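Local coordinates for Iron(3+)-hydroxamate-binding protein FhuD (Bacillus subtilis subsp. subtilis, PDB 3G9Q) that captures iron(3+)-hydroxamate complexes such as ferrichrome and hands them to the membrane permease of the FhuCBGD ABC transporter, at residues Ala121-Trp124 with Leu125-Asp129; Phe111-Thr115 with Gly116-Lys120; Gly23-Gly26 with Tyr27-Leu31. All coordinates share one frame; numbering follows the deposited sequence.

Interaction 1 of 3, residues Ala121-Trp124 with Leu125-Asp129; sequences AEKW and LAKWD
Trp-124 and Trp-128 sit one helical turn apart, and their indoles extend side by side in the same direction. The planes differ by only 10°, but the six-membered ring of Trp-124 has slid past the five-membered ring of Trp-128, with centroids 4.8 Å apart and little overlap. Contact therefore falls at the rims of the rings: Trp-124 CH2 lies over one face of the Trp-128 indole, 3.5 Å from Trp-128 CG. In return, Trp-128 CB sits over a face of the Trp-124 six-membered ring in a CH-pi contact, 3.7 Å from its centroid and 17° off the normal. With chi1 of -179° at Trp-124 and a like torsion at Trp-128, each indole swings opposite its own amide nitrogen, which makes the two run alongside one another. This i to i+4 pair belongs to helix 118-143, the long helix that joins the two lobes in this class of binding protein; its backbone bonds run from Leu-125 N to Ala-121 O (3.0 Å) through Trp-128 N to Trp-124 O. Leu-125 crosses the Trp-124 side chain at roughly a right angle and brings CD2 into the ring plane at the edge, 3.7 Å from Trp-124 CE3. On the exposed flank, Lys-123 NZ and Lys-127 NZ come within 4.5 Å, two like charges without direct contact, while the Lys-127 side chain also touches Glu-259. That same glutamate accepts a hydrogen bond from Trp-124 NE1, tying the indole to helix 255-270, and Leu-258 and Leu-262 of that helix pack on Trp-128. Replacing Trp-124 with an alanine would probably leave Glu-259 without its indole N-H partner and open a gap beside Trp-128 CB and Leu-125 CD2.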
loop_
_atom_site.group_PDB
_atom_site.type_symbol
_atom_site.label_atom_id
_atom_site.label_comp_id
_atom_site.label_asym_id
_atom_site.label_seq_id
_atom_site.Cartn_x
_atom_site.Cartn_y
_atom_site.Cartn_z
ATOM N N ALA A 121 -1.088 1.456 -18.930
ATOM C CA ALA A 121 -0.726 2.276 -17.784
ATOM C C ALA A 121 -1.393 3.648 -17.795
ATOM O O ALA A 121 -1.908 4.094 -16.772
ATOM C CB ALA A 121 0.794 2.432 -17.725
ATOM N N GLU A 122 -1.380 4.315 -18.945
ATOM C CA GLU A 122 -1.988 5.632 -19.073
ATOM C C GLU A 122 -3.500 5.497 -18.931
ATOM O O GLU A 122 -4.175 6.418 -18.479
ATOM C CB GLU A 122 -1.630 6.245 -20.428
ATOM C CG GLU A 122 -2.188 5.480 -21.618
ATOM C CD GLU A 122 -1.643 5.972 -22.965
ATOM O OE1 GLU A 122 -0.426 5.813 -23.225
ATOM O OE2 GLU A 122 -2.437 6.516 -23.767
ATOM N N LYS A 123 -4.020 4.334 -19.304
ATOM C CA LYS A 123 -5.452 4.066 -19.213
ATOM C C LYS A 123 -5.878 4.011 -17.741
ATOM O O LYS A 123 -6.833 4.679 -17.342
ATOM C CB LYS A 123 -5.771 2.738 -19.913
ATOM C CG LYS A 123 -7.210 2.578 -20.398
ATOM C CD LYS A 123 -8.197 2.566 -19.242
ATOM C CE LYS A 123 -9.621 2.275 -19.704
ATOM N NZ LYS A 123 -10.587 2.248 -18.559
ATOM N N TRP A 124 -5.161 3.217 -16.941
ATOM C CA TRP A 124 -5.444 3.075 -15.512
ATOM C C TRP A 124 -5.232 4.398 -14.748
ATOM O O TRP A 124 -5.970 4.705 -13.808
ATOM C CB TRP A 124 -4.551 1.989 -14.896
ATOM C CG TRP A 124 -4.810 1.773 -13.422
ATOM C CD1 TRP A 124 -5.692 0.885 -12.854
ATOM C CD2 TRP A 124 -4.224 2.508 -12.334
ATOM N NE1 TRP A 124 -5.685 1.027 -11.481
ATOM C CE2 TRP A 124 -4.798 2.014 -11.138
ATOM C CE3 TRP A 124 -3.272 3.536 -12.255
ATOM C CZ2 TRP A 124 -4.452 2.515 -9.876
ATOM C CZ3 TRP A 124 -2.927 4.037 -10.992
ATOM C CH2 TRP A 124 -3.519 3.520 -9.821
ATOM N N LEU A 125 -4.214 5.167 -15.137
ATOM C CA LEU A 125 -3.944 6.450 -14.499
ATOM C C LEU A 125 -5.141 7.371 -14.672
ATOM O O LEU A 125 -5.504 8.124 -13.760
ATOM C CB LEU A 125 -2.712 7.108 -15.106
ATOM C CG LEU A 125 -1.403 6.402 -14.744
ATOM C CD1 LEU A 125 -0.225 7.061 -15.491
ATOM C CD2 LEU A 125 -1.201 6.466 -13.228
ATOM N N ALA A 126 -5.747 7.293 -15.851
ATOM C CA ALA A 126 -6.920 8.078 -16.187
ATOM C C ALA A 126 -8.077 7.651 -15.287
ATOM O O ALA A 126 -8.829 8.491 -14.787
ATOM C CB ALA A 126 -7.287 7.863 -17.665
ATOM N N LYS A 127 -8.214 6.341 -15.096
ATOM C CA LYS A 127 -9.256 5.773 -14.247
ATOM C C LYS A 127 -8.987 6.166 -12.796
ATOM O O LYS A 127 -9.907 6.513 -12.056
ATOM C CB LYS A 127 -9.240 4.247 -14.360
ATOM C CG LYS A 127 -10.273 3.514 -13.517
ATOM C CD LYS A 127 -9.958 2.020 -13.470
ATOM C CE LYS A 127 -9.835 1.441 -14.874
ATOM N NZ LYS A 127 -9.214 0.090 -14.909
ATOM N N TRP A 128 -7.718 6.099 -12.401
ATOM C CA TRP A 128 -7.308 6.437 -11.048
ATOM C C TRP A 128 -7.631 7.872 -10.702
ATOM O O TRP A 128 -8.250 8.136 -9.676
ATOM C CB TRP A 128 -5.806 6.199 -10.874
ATOM C CG TRP A 128 -5.249 6.598 -9.525
ATOM C CD1 TRP A 128 -4.324 7.562 -9.283
ATOM C CD2 TRP A 128 -5.587 6.033 -8.246
ATOM N NE1 TRP A 128 -4.063 7.640 -7.932
ATOM C CE2 TRP A 128 -4.827 6.710 -7.275
ATOM C CE3 TRP A 128 -6.465 5.019 -7.829
ATOM C CZ2 TRP A 128 -4.912 6.408 -5.909
ATOM C CZ3 TRP A 128 -6.552 4.721 -6.474
ATOM C CH2 TRP A 128 -5.781 5.413 -5.533
ATOM N N ASP A 129 -7.213 8.808 -11.546
ATOM C CA ASP A 129 -7.474 10.222 -11.274
ATOM C C ASP A 129 -8.946 10.582 -11.267
ATOM O O ASP A 129 -9.346 11.547 -10.617
ATOM C CB ASP A 129 -6.718 11.096 -12.271
ATOM C CG ASP A 129 -5.228 11.119 -11.994
ATOM O OD1 ASP A 129 -4.492 11.794 -12.747
ATOM O OD2 ASP A 129 -4.796 10.461 -11.016
#

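Interaction 2 of 3, residues Phe111-Thr115 with Gly116-Lys120; sequences FAKMT and GTEDK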
loop_
_atom_site.group_PDB
_atom_site.type_symbol
_atom_site.label_atom_id
_atom_site.label_comp_id
_atom_site.label_asym_id
_atom_site.label_seq_id
_atom_site.Cartn_x
_atom_site.Cartn_y
_atom_site.Cartn_z
ATOM N N PHE A 111 7.606 0.345 -15.611
ATOM C CA PHE A 111 7.274 -1.022 -16.002
ATOM C C PHE A 111 6.505 -1.053 -17.313
ATOM O O PHE A 111 6.682 -1.967 -18.108
ATOM C CB PHE A 111 6.434 -1.700 -14.914
ATOM C CG PHE A 111 7.209 -2.079 -13.675
ATOM C CD1 PHE A 111 6.594 -2.055 -12.432
ATOM C CD2 PHE A 111 8.538 -2.489 -13.751
ATOM C CE1 PHE A 111 7.288 -2.430 -11.291
ATOM C CE2 PHE A 111 9.237 -2.867 -12.609
ATOM C CZ PHE A 111 8.610 -2.836 -11.383
ATOM N N ALA A 112 5.646 -0.060 -17.530
ATOM C CA ALA A 112 4.857 0.010 -18.753
ATOM C C ALA A 112 5.781 0.187 -19.954
ATOM O O ALA A 112 5.619 -0.474 -20.978
ATOM C CB ALA A 112 3.865 1.163 -18.671
ATOM N N LYS A 113 6.755 1.075 -19.809
ATOM C CA LYS A 113 7.723 1.359 -20.861
ATOM C C LYS A 113 8.609 0.146 -21.086
ATOM O O LYS A 113 8.923 -0.212 -22.222
ATOM C CB LYS A 113 8.572 2.570 -20.459
ATOM C CG LYS A 113 9.479 3.137 -21.539
ATOM C CD LYS A 113 10.805 2.398 -21.609
ATOM C CE LYS A 113 11.753 3.078 -22.592
ATOM N NZ LYS A 113 11.222 3.100 -23.997
HETATM N N MSE A 114 9.010 -0.481 -19.988
HETATM C CA MSE A 114 9.854 -1.667 -20.025
HETATM C C MSE A 114 9.194 -2.844 -20.738
HETATM O O MSE A 114 9.870 -3.633 -21.396
HETATM C CB MSE A 114 10.210 -2.089 -18.597
HETATM C CG MSE A 114 10.939 -3.427 -18.483
HETATM SE SE MSE A 114 11.067 -4.038 -16.635
HETATM C CE MSE A 114 12.216 -2.621 -15.930
ATOM N N THR A 115 7.877 -2.960 -20.618
ATOM C CA THR A 115 7.172 -4.082 -21.225
ATOM C C THR A 115 6.425 -3.778 -22.512
ATOM O O THR A 115 5.910 -4.693 -23.159
ATOM C CB THR A 115 6.189 -4.713 -20.207
ATOM O OG1 THR A 115 5.280 -3.711 -19.719
ATOM C CG2 THR A 115 6.972 -5.319 -19.028
ATOM N N GLY A 116 6.373 -2.496 -22.873
ATOM C CA GLY A 116 5.682 -2.074 -24.082
ATOM C C GLY A 116 4.171 -2.061 -23.907
ATOM O O GLY A 116 3.429 -2.505 -24.782
ATOM N N THR A 117 3.709 -1.552 -22.768
ATOM C CA THR A 117 2.277 -1.483 -22.478
ATOM C C THR A 117 1.883 -0.100 -21.933
ATOM O O THR A 117 1.026 0.020 -21.051
ATOM C CB THR A 117 1.864 -2.578 -21.449
ATOM O OG1 THR A 117 2.727 -2.523 -20.303
ATOM C CG2 THR A 117 1.951 -3.955 -22.076
ATOM N N GLU A 118 2.509 0.943 -22.474
ATOM C CA GLU A 118 2.244 2.311 -22.038
ATOM C C GLU A 118 0.758 2.704 -22.154
ATOM O O GLU A 118 0.307 3.624 -21.473
ATOM C CB GLU A 118 3.115 3.299 -22.831
ATOM C CG GLU A 118 4.634 3.059 -22.760
ATOM C CD GLU A 118 5.146 1.991 -23.745
ATOM O OE1 GLU A 118 6.381 1.872 -23.913
ATOM O OE2 GLU A 118 4.325 1.265 -24.353
ATOM N N ASP A 119 -0.001 2.004 -22.993
ATOM C CA ASP A 119 -1.422 2.313 -23.161
ATOM C C ASP A 119 -2.228 1.781 -21.988
ATOM O O ASP A 119 -3.248 2.353 -21.601
ATOM C CB ASP A 119 -1.992 1.673 -24.427
ATOM C CG ASP A 119 -2.605 0.295 -24.161
ATOM O OD1 ASP A 119 -1.861 -0.623 -23.725
ATOM O OD2 ASP A 119 -3.830 0.130 -24.379
ATOM N N LYS A 120 -1.776 0.662 -21.441
ATOM C CA LYS A 120 -2.466 0.038 -20.324
ATOM C C LYS A 120 -2.276 0.874 -19.060
ATOM O O LYS A 120 -3.188 0.996 -18.243
ATOM C CB LYS A 120 -1.919 -1.375 -20.111
ATOM C CG LYS A 120 -2.982 -2.426 -19.847
ATOM C CD LYS A 120 -3.656 -2.893 -21.124
ATOM C CE LYS A 120 -4.717 -3.944 -20.824
ATOM N NZ LYS A 120 -4.167 -5.109 -20.078
#
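A Schellman motif ends helix 106-115 here, with Ala-112 and Thr-117 joined across the turn and Gly-116 between the helices. Thr-117 N donates to Ala-112 O at 2.8 Å in a nearly straight bond (174°), the six-to-one link of the motif; the inner bond, from Gly-116 N to Lys-113 O, is weak at 3.5 Å. Gly-116 has a positive phi of 77°, a backbone shape that glycine adopts easily. Two hydroxyls are chained by hydrogen bonds at the turn. Thr-117 OG1 donates to Thr-115 OG1 over 2.9 Å, and Thr-115 OG1 donates in turn to Phe-111 O over 2.8 Å. Phe-111 O is thus gripped twice, since Thr-115 N reaches it from the opposite face of the carbonyl plane. Beyond the turn the chain passes directly into helix 118-143, with Thr-117 as N-cap residue although its hydroxyl makes no capping bond. Glu-118 folds back at chi2 (83°) and lies alongside Lys-113, pointing the same way, its OE1 3.4 Å from Lys-113 CA. The opposite charges stay apart, with Lys-113 NZ 5.0 Å from Glu-118 OE1. On the inner side, Phe-28 and Ile-33 pack against Thr-115.

Interaction 3 of 3, residues Gly23-Gly26 with Tyr27-Leu31; sequences GYYG and YFKTL
Tyr-27 leans back along the chain onto Tyr-24 and Gly-23. Its CB starts beside the Tyr-24 carbonyl, 3.1 Å from Tyr-24 O, the same oxygen that accepts from Tyr-27 N at 2.8 Å. CG follows at 3.8 Å from Tyr-24 O. CD1 passes Tyr-24 CA at 3.5 Å, and CE1 brings the ring edge to Gly-23 O, 3.4 Å away and in the ring plane. CE1 also touches Tyr-24 CD1, at 3.7 Å, where the two rings meet in an offset edge-to-face pair with planes at 75°; it is the edge of Tyr-24 that turns toward the face of Tyr-27. Leu-108 and Pro-255 pack on the Tyr-27 side chain. The hydroxyl of Tyr-24 is hydrogen-bonded with Trp-78 NE1. Gly-26 O, just before Tyr-27, receives two donors from Thr-30, one turn further on: the amide N, from above the carbonyl plane, and OG1 at 2.9 Å. These rings pack round the first turn of helix 25-31, which connects the adjacent parallel strands 17-19 and 35-37 in a beta-alpha-beta crossover.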
loop_
_atom_site.group_PDB
_atom_site.type_symbol
_atom_site.label_atom_id
_atom_site.label_comp_id
_atom_site.label_asym_id
_atom_site.label_seq_id
_atom_site.Cartn_x
_atom_site.Cartn_y
_atom_site.Cartn_z
ATOM N N GLY A 23 5.591 -6.553 -3.662
ATOM C CA GLY A 23 5.035 -5.229 -3.879
ATOM C C GLY A 23 4.830 -4.739 -5.304
ATOM O O GLY A 23 4.291 -3.642 -5.495
ATOM N N TYR A 24 5.249 -5.522 -6.299
ATOM C CA TYR A 24 5.086 -5.126 -7.698
ATOM C C TYR A 24 4.089 -5.984 -8.478
ATOM O O TYR A 24 3.684 -5.613 -9.586
ATOM C CB TYR A 24 6.443 -5.117 -8.427
ATOM C CG TYR A 24 7.416 -4.101 -7.865
ATOM C CD1 TYR A 24 6.957 -2.858 -7.399
ATOM C CD2 TYR A 24 8.779 -4.370 -7.785
ATOM C CE1 TYR A 24 7.821 -1.912 -6.860
ATOM C CE2 TYR A 24 9.655 -3.433 -7.253
ATOM C CZ TYR A 24 9.172 -2.204 -6.788
ATOM O OH TYR A 24 10.032 -1.280 -6.236
ATOM N N TYR A 25 3.684 -7.119 -7.904
ATOM C CA TYR A 25 2.731 -8.019 -8.565
ATOM C C TYR A 25 1.545 -7.273 -9.177
ATOM O O TYR A 25 1.224 -7.470 -10.354
ATOM C CB TYR A 25 2.220 -9.088 -7.588
ATOM C CG TYR A 25 1.117 -9.932 -8.171
ATOM C CD1 TYR A 25 1.381 -10.898 -9.148
ATOM C CD2 TYR A 25 -0.195 -9.702 -7.822
ATOM C CE1 TYR A 25 0.348 -11.610 -9.768
ATOM C CE2 TYR A 25 -1.222 -10.391 -8.420
ATOM C CZ TYR A 25 -0.958 -11.346 -9.396
ATOM O OH TYR A 25 -2.022 -12.022 -9.974
ATOM N N GLY A 26 0.901 -6.424 -8.374
ATOM C CA GLY A 26 -0.236 -5.652 -8.853
ATOM C C GLY A 26 0.051 -4.733 -10.040
ATOM O O GLY A 26 -0.867 -4.375 -10.780
ATOM N N TYR A 27 1.315 -4.341 -10.218
ATOM C CA TYR A 27 1.715 -3.469 -11.332
ATOM C C TYR A 27 1.617 -4.184 -12.675
ATOM O O TYR A 27 1.077 -3.651 -13.643
ATOM C CB TYR A 27 3.164 -2.961 -11.170
ATOM C CG TYR A 27 3.344 -1.888 -10.126
ATOM C CD1 TYR A 27 3.525 -2.222 -8.794
ATOM C CD2 TYR A 27 3.289 -0.542 -10.461
ATOM C CE1 TYR A 27 3.642 -1.256 -7.825
ATOM C CE2 TYR A 27 3.401 0.440 -9.493
ATOM C CZ TYR A 27 3.577 0.078 -8.176
ATOM O OH TYR A 27 3.688 1.038 -7.185
ATOM N N PHE A 28 2.159 -5.396 -12.719
ATOM C CA PHE A 28 2.167 -6.197 -13.928
ATOM C C PHE A 28 0.748 -6.685 -14.204
ATOM O O PHE A 28 0.348 -6.826 -15.359
ATOM C CB PHE A 28 3.157 -7.361 -13.758
ATOM C CG PHE A 28 4.612 -6.946 -13.874
ATOM C CD1 PHE A 28 5.311 -7.131 -15.055
ATOM C CD2 PHE A 28 5.265 -6.318 -12.819
ATOM C CE1 PHE A 28 6.631 -6.692 -15.184
ATOM C CE2 PHE A 28 6.582 -5.877 -12.947
ATOM C CZ PHE A 28 7.260 -6.065 -14.127
ATOM N N LYS A 29 -0.020 -6.924 -13.144
ATOM C CA LYS A 29 -1.398 -7.366 -13.311
ATOM C C LYS A 29 -2.150 -6.242 -14.023
ATOM O O LYS A 29 -2.847 -6.480 -15.008
ATOM C CB LYS A 29 -2.044 -7.674 -11.948
ATOM C CG LYS A 29 -3.435 -8.285 -12.032
ATOM C CD LYS A 29 -3.428 -9.557 -12.832
ATOM C CE LYS A 29 -4.818 -9.827 -13.367
ATOM N NZ LYS A 29 -4.790 -10.858 -14.444
ATOM N N THR A 30 -2.000 -5.013 -13.543
ATOM C CA THR A 30 -2.678 -3.894 -14.191
ATOM C C THR A 30 -2.279 -3.805 -15.672
ATOM O O THR A 30 -3.139 -3.686 -16.545
ATOM C CB THR A 30 -2.367 -2.541 -13.504
ATOM O OG1 THR A 30 -2.754 -2.610 -12.129
ATOM C CG2 THR A 30 -3.150 -1.412 -14.166
ATOM N N LEU A 31 -0.982 -3.880 -15.954
ATOM C CA LEU A 31 -0.501 -3.805 -17.328
ATOM C C LEU A 31 -0.960 -4.998 -18.180
ATOM O O LEU A 31 -1.001 -4.917 -19.412
ATOM C CB LEU A 31 1.034 -3.695 -17.342
ATOM C CG LEU A 31 1.753 -2.341 -17.194
ATOM C CD1 LEU A 31 0.819 -1.249 -16.788
ATOM C CD2 LEU A 31 2.885 -2.511 -16.194
#

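Interaction 3 is the buried member of the set, an aromatic helix start within the N-terminal lobe, whereas interactions 1 and 2 are only partly buried and each has a lysine-bearing exposed side. Interactions 1 and 2 share helix 118-143: the turn at 111-120 launches it, and 121-129 carries its first tryptophans. Their chemistry differs accordingly, backbone and hydroxyl hydrogen bonds at the turn giving way to near-parallel indoles along the helix. Helix 25-31 packs against both: Thr-30 CG2 lies 3.7 Å from Trp-124 CG, and Leu-31 CG lies 3.3 Å from Thr-117 OG1. Ala-121 CB meets Ala-112 CB at 3.5 Å, closing helix 106-115 against helix 118-143.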